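Local coordinates for protein B-agarase (Agarivorans gilvus, PDB 5Z6P) that belongs to glycoside hydrolase family 50 and, as an agarase, breaks down agarose, probably by hydrolysing its beta-galactosidic linkages, at residues N114-D117 / Q121-S124; R600-E605 / H613-C618; Q690-M695 / N731-F736. One frame throughout, in Å; residues are numbered along the deposited sequence.

Contact 1 (N114-D117 / Q121-S124)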
# COMPACT_ATOMS: atom_id res chain seq x y z
N ASN A 114 -5.50 12.27 13.96
CA ASN A 114 -6.05 13.06 12.88
C ASN A 114 -6.51 14.39 13.44
O ASN A 114 -7.35 14.44 14.33
CB ASN A 114 -7.20 12.32 12.20
CG ASN A 114 -6.80 10.94 11.73
OD1 ASN A 114 -5.68 10.73 11.28
ND2 ASN A 114 -7.70 9.99 11.84
N ILE A 115 -5.92 15.46 12.94
CA ILE A 115 -6.25 16.80 13.41
C ILE A 115 -6.97 17.58 12.31
O ILE A 115 -6.46 17.72 11.19
CB ILE A 115 -4.98 17.51 13.86
CG1 ILE A 115 -4.24 16.60 14.85
CG2 ILE A 115 -5.32 18.84 14.46
CD1 ILE A 115 -2.91 17.09 15.27
N PHE A 116 -8.16 18.07 12.62
CA PHE A 116 -9.04 18.70 11.65
C PHE A 116 -9.16 20.20 11.89
O PHE A 116 -9.27 20.62 13.04
CB PHE A 116 -10.45 18.08 11.70
CG PHE A 116 -10.48 16.60 11.43
CD1 PHE A 116 -10.21 15.69 12.44
CD2 PHE A 116 -10.79 16.12 10.17
CE1 PHE A 116 -10.24 14.34 12.20
CE2 PHE A 116 -10.82 14.76 9.93
CZ PHE A 116 -10.55 13.87 10.95
N ASP A 117 -9.16 21.01 10.84
CA ASP A 117 -9.42 22.43 11.03
C ASP A 117 -10.86 22.77 10.64
O ASP A 117 -11.58 21.93 10.12
CB ASP A 117 -8.40 23.30 10.27
CG ASP A 117 -8.56 23.27 8.75
OD1 ASP A 117 -9.55 22.72 8.22
OD2 ASP A 117 -7.67 23.84 8.08
N GLN A 121 -10.10 20.31 6.20
CA GLN A 121 -8.90 19.55 5.86
C GLN A 121 -8.25 18.97 7.10
O GLN A 121 -8.47 19.45 8.22
CB GLN A 121 -7.90 20.40 5.08
CG GLN A 121 -7.36 21.58 5.80
CD GLN A 121 -7.29 22.77 4.89
OE1 GLN A 121 -8.07 22.88 3.95
NE2 GLN A 121 -6.36 23.68 5.16
N MET A 122 -7.44 17.94 6.88
CA MET A 122 -7.03 17.05 7.94
C MET A 122 -5.54 16.80 7.92
O MET A 122 -4.98 16.39 6.92
CB MET A 122 -7.77 15.72 7.81
CG MET A 122 -7.21 14.61 8.67
SD MET A 122 -7.89 13.03 8.18
CE MET A 122 -7.01 12.69 6.66
N HIS A 123 -4.90 17.05 9.05
CA HIS A 123 -3.53 16.65 9.22
C HIS A 123 -3.49 15.28 9.90
O HIS A 123 -3.85 15.15 11.07
CB HIS A 123 -2.79 17.70 10.04
CG HIS A 123 -1.37 17.34 10.33
ND1 HIS A 123 -0.33 17.69 9.50
CD2 HIS A 123 -0.82 16.67 11.36
CE1 HIS A 123 0.80 17.25 10.01
NE2 HIS A 123 0.54 16.62 11.14
N SER A 124 -3.07 14.25 9.18
CA SER A 124 -3.08 12.90 9.76
C SER A 124 -1.68 12.28 9.89
O SER A 124 -0.98 12.10 8.90
CB SER A 124 -3.97 11.99 8.93
OG SER A 124 -4.09 10.73 9.54

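Contact 2 (R600-E605 / H613-C618)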
# COMPACT_ATOMS: atom_id res chain seq x y z
N ARG A 600 -14.86 -6.38 -19.14
CA ARG A 600 -15.25 -7.22 -20.28
C ARG A 600 -14.19 -7.16 -21.38
O ARG A 600 -13.79 -8.19 -21.92
CB ARG A 600 -16.62 -6.79 -20.86
CG ARG A 600 -17.18 -7.72 -21.96
CD ARG A 600 -18.57 -7.25 -22.56
NE ARG A 600 -18.35 -6.22 -23.57
CZ ARG A 600 -18.17 -6.45 -24.87
NH1 ARG A 600 -18.23 -7.68 -25.35
NH2 ARG A 600 -17.94 -5.44 -25.68
N VAL A 601 -13.73 -5.95 -21.69
CA VAL A 601 -12.77 -5.78 -22.79
C VAL A 601 -11.44 -6.44 -22.42
O VAL A 601 -10.88 -7.20 -23.22
CB VAL A 601 -12.55 -4.30 -23.16
CG1 VAL A 601 -11.41 -4.16 -24.12
CG2 VAL A 601 -13.84 -3.69 -23.76
N VAL A 602 -10.95 -6.19 -21.21
CA VAL A 602 -9.70 -6.80 -20.76
C VAL A 602 -9.82 -8.32 -20.76
O VAL A 602 -8.96 -8.99 -21.28
CB VAL A 602 -9.28 -6.33 -19.36
CG1 VAL A 602 -8.05 -7.13 -18.88
CG2 VAL A 602 -8.98 -4.82 -19.35
N LYS A 603 -10.89 -8.87 -20.18
CA LYS A 603 -11.09 -10.32 -20.19
C LYS A 603 -11.00 -10.87 -21.62
O LYS A 603 -10.29 -11.84 -21.90
CB LYS A 603 -12.45 -10.69 -19.57
CG LYS A 603 -12.72 -12.18 -19.46
CD LYS A 603 -14.20 -12.46 -19.30
CE LYS A 603 -14.50 -13.96 -19.20
NZ LYS A 603 -14.83 -14.41 -17.81
N GLN A 604 -11.71 -10.22 -22.54
CA GLN A 604 -11.79 -10.72 -23.92
C GLN A 604 -10.43 -10.74 -24.60
O GLN A 604 -10.08 -11.73 -25.23
CB GLN A 604 -12.77 -9.88 -24.74
CG GLN A 604 -14.21 -10.24 -24.45
CD GLN A 604 -15.19 -9.44 -25.25
OE1 GLN A 604 -14.86 -8.38 -25.76
NE2 GLN A 604 -16.42 -9.94 -25.35
N GLU A 605 -9.68 -9.66 -24.47
CA GLU A 605 -8.38 -9.57 -25.10
C GLU A 605 -7.42 -10.58 -24.47
O GLU A 605 -6.62 -11.18 -25.16
CB GLU A 605 -7.82 -8.15 -25.03
CG GLU A 605 -8.65 -7.15 -25.82
CD GLU A 605 -8.80 -7.56 -27.27
OE1 GLU A 605 -7.79 -7.89 -27.90
OE2 GLU A 605 -9.93 -7.56 -27.77
N HIS A 613 -5.25 -19.12 -19.07
CA HIS A 613 -4.65 -18.52 -17.89
C HIS A 613 -5.63 -17.63 -17.15
O HIS A 613 -6.41 -16.91 -17.76
CB HIS A 613 -3.41 -17.72 -18.27
CG HIS A 613 -2.21 -18.55 -18.61
ND1 HIS A 613 -2.02 -19.09 -19.86
CD2 HIS A 613 -1.15 -18.93 -17.87
CE1 HIS A 613 -0.88 -19.77 -19.88
NE2 HIS A 613 -0.33 -19.68 -18.68
N LEU A 614 -5.56 -17.68 -15.83
CA LEU A 614 -6.43 -16.92 -14.96
C LEU A 614 -6.25 -15.42 -15.10
O LEU A 614 -5.13 -14.91 -15.14
CB LEU A 614 -6.21 -17.34 -13.50
CG LEU A 614 -6.59 -18.80 -13.19
CD1 LEU A 614 -6.30 -19.14 -11.74
CD2 LEU A 614 -8.05 -19.07 -13.50
N TYR A 615 -7.37 -14.72 -15.20
CA TYR A 615 -7.37 -13.27 -15.19
C TYR A 615 -7.73 -12.82 -13.77
O TYR A 615 -8.82 -13.11 -13.28
CB TYR A 615 -8.34 -12.73 -16.24
CG TYR A 615 -8.64 -11.25 -16.15
CD1 TYR A 615 -7.67 -10.34 -15.76
CD2 TYR A 615 -9.90 -10.77 -16.46
CE1 TYR A 615 -7.96 -8.98 -15.67
CE2 TYR A 615 -10.20 -9.44 -16.38
CZ TYR A 615 -9.23 -8.54 -15.98
OH TYR A 615 -9.56 -7.21 -15.91
N LEU A 616 -6.80 -12.12 -13.13
CA LEU A 616 -6.88 -11.88 -11.70
C LEU A 616 -7.33 -10.49 -11.32
O LEU A 616 -7.26 -10.12 -10.17
CB LEU A 616 -5.53 -12.17 -11.04
CG LEU A 616 -4.94 -13.55 -11.35
CD1 LEU A 616 -3.53 -13.61 -10.84
CD2 LEU A 616 -5.76 -14.70 -10.78
N GLY A 617 -7.79 -9.70 -12.29
CA GLY A 617 -8.37 -8.42 -11.96
C GLY A 617 -7.41 -7.24 -11.89
O GLY A 617 -6.35 -7.26 -12.51
N CYS A 618 -7.80 -6.21 -11.15
CA CYS A 618 -7.10 -4.93 -11.19
C CYS A 618 -6.61 -4.41 -9.85
O CYS A 618 -6.25 -3.24 -9.73
CB CYS A 618 -8.01 -3.86 -11.81
SG CYS A 618 -9.50 -3.58 -10.87

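Contact 3 (Q690-M695 / N731-F736)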
# COMPACT_ATOMS: atom_id res chain seq x y z
N GLN A 690 10.81 -8.34 15.62
CA GLN A 690 10.15 -9.55 16.09
C GLN A 690 8.64 -9.44 15.90
O GLN A 690 8.00 -10.39 15.47
CB GLN A 690 10.49 -9.83 17.55
CG GLN A 690 9.95 -11.14 18.06
CD GLN A 690 10.12 -11.31 19.57
OE1 GLN A 690 10.49 -10.38 20.26
NE2 GLN A 690 9.84 -12.51 20.07
N GLU A 691 8.08 -8.28 16.20
CA GLU A 691 6.65 -8.10 16.09
C GLU A 691 6.18 -8.04 14.62
O GLU A 691 5.03 -8.36 14.33
CB GLU A 691 6.20 -6.85 16.83
CG GLU A 691 4.67 -6.79 16.92
CD GLU A 691 4.14 -5.75 17.88
OE1 GLU A 691 4.37 -4.54 17.68
OE2 GLU A 691 3.46 -6.16 18.84
N ARG A 692 7.08 -7.65 13.72
CA ARG A 692 6.77 -7.66 12.29
C ARG A 692 6.37 -9.05 11.84
O ARG A 692 5.37 -9.23 11.14
CB ARG A 692 7.97 -7.19 11.48
CG ARG A 692 8.24 -5.69 11.50
CD ARG A 692 9.37 -5.33 10.52
NE ARG A 692 8.96 -5.57 9.13
CZ ARG A 692 9.77 -5.94 8.15
NH1 ARG A 692 11.08 -6.14 8.37
NH2 ARG A 692 9.27 -6.13 6.93
N GLY A 693 7.19 -10.03 12.22
CA GLY A 693 6.95 -11.42 11.93
C GLY A 693 5.66 -11.90 12.60
O GLY A 693 4.86 -12.56 11.96
N GLN A 694 5.45 -11.54 13.86
CA GLN A 694 4.19 -11.89 14.55
C GLN A 694 2.98 -11.33 13.80
O GLN A 694 1.97 -12.02 13.60
CB GLN A 694 4.18 -11.38 16.00
CG GLN A 694 5.09 -12.15 16.98
CD GLN A 694 5.33 -11.39 18.29
OE1 GLN A 694 5.21 -10.17 18.35
NE2 GLN A 694 5.67 -12.12 19.34
N MET A 695 3.07 -10.08 13.37
CA MET A 695 1.93 -9.48 12.70
C MET A 695 1.74 -10.09 11.32
O MET A 695 0.61 -10.20 10.86
CB MET A 695 2.09 -7.96 12.65
CG MET A 695 2.02 -7.34 14.04
SD MET A 695 2.19 -5.55 14.08
CE MET A 695 0.57 -5.06 13.47
N ASN A 731 9.78 4.94 1.52
CA ASN A 731 10.96 4.78 2.38
C ASN A 731 10.71 3.95 3.63
O ASN A 731 11.17 4.30 4.72
CB ASN A 731 11.50 6.17 2.77
CG ASN A 731 10.48 7.01 3.50
OD1 ASN A 731 9.29 6.72 3.47
ND2 ASN A 731 10.93 8.07 4.16
N TYR A 732 9.99 2.85 3.46
CA TYR A 732 9.47 2.06 4.56
C TYR A 732 10.33 0.86 4.87
O TYR A 732 10.83 0.21 3.96
CB TYR A 732 8.05 1.56 4.26
CG TYR A 732 7.06 2.56 3.73
CD1 TYR A 732 7.18 3.91 4.02
CD2 TYR A 732 5.99 2.15 2.94
CE1 TYR A 732 6.27 4.82 3.54
CE2 TYR A 732 5.06 3.05 2.46
CZ TYR A 732 5.21 4.39 2.77
OH TYR A 732 4.32 5.32 2.31
N ASN A 733 10.43 0.52 6.15
CA ASN A 733 10.99 -0.76 6.54
C ASN A 733 9.99 -1.88 6.30
O ASN A 733 9.39 -2.36 7.23
CB ASN A 733 11.43 -0.73 8.02
CG ASN A 733 11.78 -2.10 8.57
OD1 ASN A 733 11.40 -2.44 9.68
ND2 ASN A 733 12.48 -2.90 7.77
N ILE A 734 9.82 -2.31 5.05
CA ILE A 734 8.82 -3.34 4.73
C ILE A 734 9.35 -4.60 4.07
O ILE A 734 8.60 -5.49 3.74
CB ILE A 734 7.71 -2.76 3.83
CG1 ILE A 734 8.32 -2.16 2.55
CG2 ILE A 734 6.89 -1.76 4.61
CD1 ILE A 734 7.32 -1.93 1.44
N GLY A 735 10.66 -4.68 3.88
CA GLY A 735 11.20 -5.81 3.19
C GLY A 735 11.27 -7.11 3.98
O GLY A 735 11.30 -7.11 5.21
N PHE A 736 11.30 -8.21 3.25
CA PHE A 736 11.75 -9.48 3.79
C PHE A 736 13.27 -9.50 3.92
O PHE A 736 13.81 -10.16 4.81
CB PHE A 736 11.28 -10.64 2.94
CG PHE A 736 10.11 -11.37 3.53
CD1 PHE A 736 8.89 -10.74 3.66
CD2 PHE A 736 10.26 -12.66 4.01
CE1 PHE A 736 7.82 -11.39 4.24
CE2 PHE A 736 9.20 -13.32 4.59
CZ PHE A 736 7.97 -12.69 4.70

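Contact 1 (N114-D117 / Q121-S124)
Phe116 and Met122 run side by side and point the same way, the thioether chain laid along the phenyl ring. Met122 CG sits over one face, 4.2 Å from the ring centroid, a CH-pi contact displaced toward the CE2 rim. SD stands obliquely at 4.6 Å from the same centroid, a Met-aromatic contact. CG anti to the backbone N of Met122 (chi1 168°) sets the chain on this course. Asn114 and Ser124 lie on the same face of the sheet as Phe116 and Met122; their side-chain OD1 and OG meet at a doubtfully short distance. On the other face of the sheet Ile115 and His123 sit opposite each other, CB to CB 4.4 Å, against Val139 and Leu141. Their backbones exchange two bonds, Ile115 N to His123 O at 2.8 Å and His123 N to Ile115 O at 2.7 Å. Near the turn, Asp117 N reaches Gln121 O at 3.1 Å, while the Asp117 carboxylate and the Gln121 side-chain amide cross, planes 40° apart, without a hydrogen bond between them. The carboxylate is instead held by the backbone N of Gly120 and of Asp181. This is a tight antiparallel beta hairpin within the agarase CBM-like domain.

Contact 2 (R600-E605 / H613-C618)
Tyr615 reaches from a short strand to the helix before it, where Val602 and Lys603 receive its ring. The helix 581-609 and the strand 614-615 are consecutive elements of the (beta/alpha)8 barrel expected of this glycosidase family, and the contact packs the helix against the strand that follows it. The backbones stay well apart, with the CA atoms of Lys603 and Tyr615 6.9 Å from each other, so the space is bridged by the tyrosine. Tyr615 has about twice as much surface buried as either helix residue, and CG anti to the backbone N (chi1 169°) sends its ring toward the helix.

The two helix residues take different parts of the ring. Val602 crosses the tyrosine at about a right angle and meets its phenolic end: CG1 is 3.4 Å from Tyr615 CZ, and CB lies 3.6 Å from Tyr615 OH. Lys603 covers the CD2-CE2 side with the root of its side chain and its backbone, CB standing 4.0 Å from Tyr615 CD2. Beyond that the lysine chain leads away, and its NZ is hydrogen-bonded to His636 O. No hydrogen bond joins the two segments, so the grip is one of van der Waals contact.

Neighbours complete the setting. Phe599 and Leu606 of the same helix also touch the Tyr615 side chain, while Val602 packs further on Ile455 and on Ile506 of the strand 501-506. Tyr615 N is hydrogen-bonded to Asp638 OD2, which probably steadies the backbone there. The closest approach of all is at the ring's outer end, where the Val602 methyl CG1 comes within 3.3 Å of Tyr615 OH, lying obliquely to the ring.

Contact 3 (Q690-M695 / N731-F736)
Arg692 in the first turn of the helix 689-704 and Ile734 in an irregular loop mark the nearest backbone approach, CA to CA 8.9 Å, and the loop there bends through an inverse gamma turn centred on Asn733, closed by a weak Ile734 N to Tyr732 O bond. It is the arginine side chain that spans the gap. Its chain runs outward and then bends at chi3 (67°), which swings the guanidinium in front of the loop carbonyls. Gly735 O takes two of its N-H groups at one edge: the bond from Arg692 NH2 is 2.8 Å long and fairly straight (163°), with the oxygen in the guanidinium plane, whereas the one from Arg692 NH1 is weak at 3.3 Å. Seen from the carbonyl, NH2 approaches from well above its plane. Asn733 crosses the arginine obliquely, with amide and guanidinium planes 65° apart. Its ND2 lies over one face of the guanidinium, 3.6 Å from Arg692 NH1, and its backbone O also stands above the plane.

More bonds fix the group: NE to Phe671 O, NH1 to Gln689 OE1 and NH2 to Tyr714 OH. Gln689 also donates through NE2 to Asn733 OD1, while Asp719 OD1 accepts from both Asn733 ND2 and Gly735 N. A buried arginine held on so many sides is well matched by acceptors. It ties the start of a helix in a beta-alpha-beta crossover, between the strands 664-668 and 709-714, to the loop that follows the second strand, as expected in a (beta/alpha)8 barrel.

How the contacts relate
The three contacts follow one another along the chain without touching. Contact 1 lies in the CBM-like domain, contacts 2 and 3 in what is probably the (beta/alpha)8 barrel. Contacts 1 and 3 are the nearest pair, with centres 27 Å and nearest atoms about 11 Å apart, and a direct link spans the domains there: Glu691, on the helix of contact 3, is hydrogen-bonded to Ser108, just ahead of the strand that carries 114-117. Contact 2 is remote, its centre 39 Å from contact 1 and 33 Å from contact 3, across the chain's centre from both. Loop 731-736 follows the C-terminal end of strand 709-714, where such barrels usually carry their active site; no catalytic residue is identified.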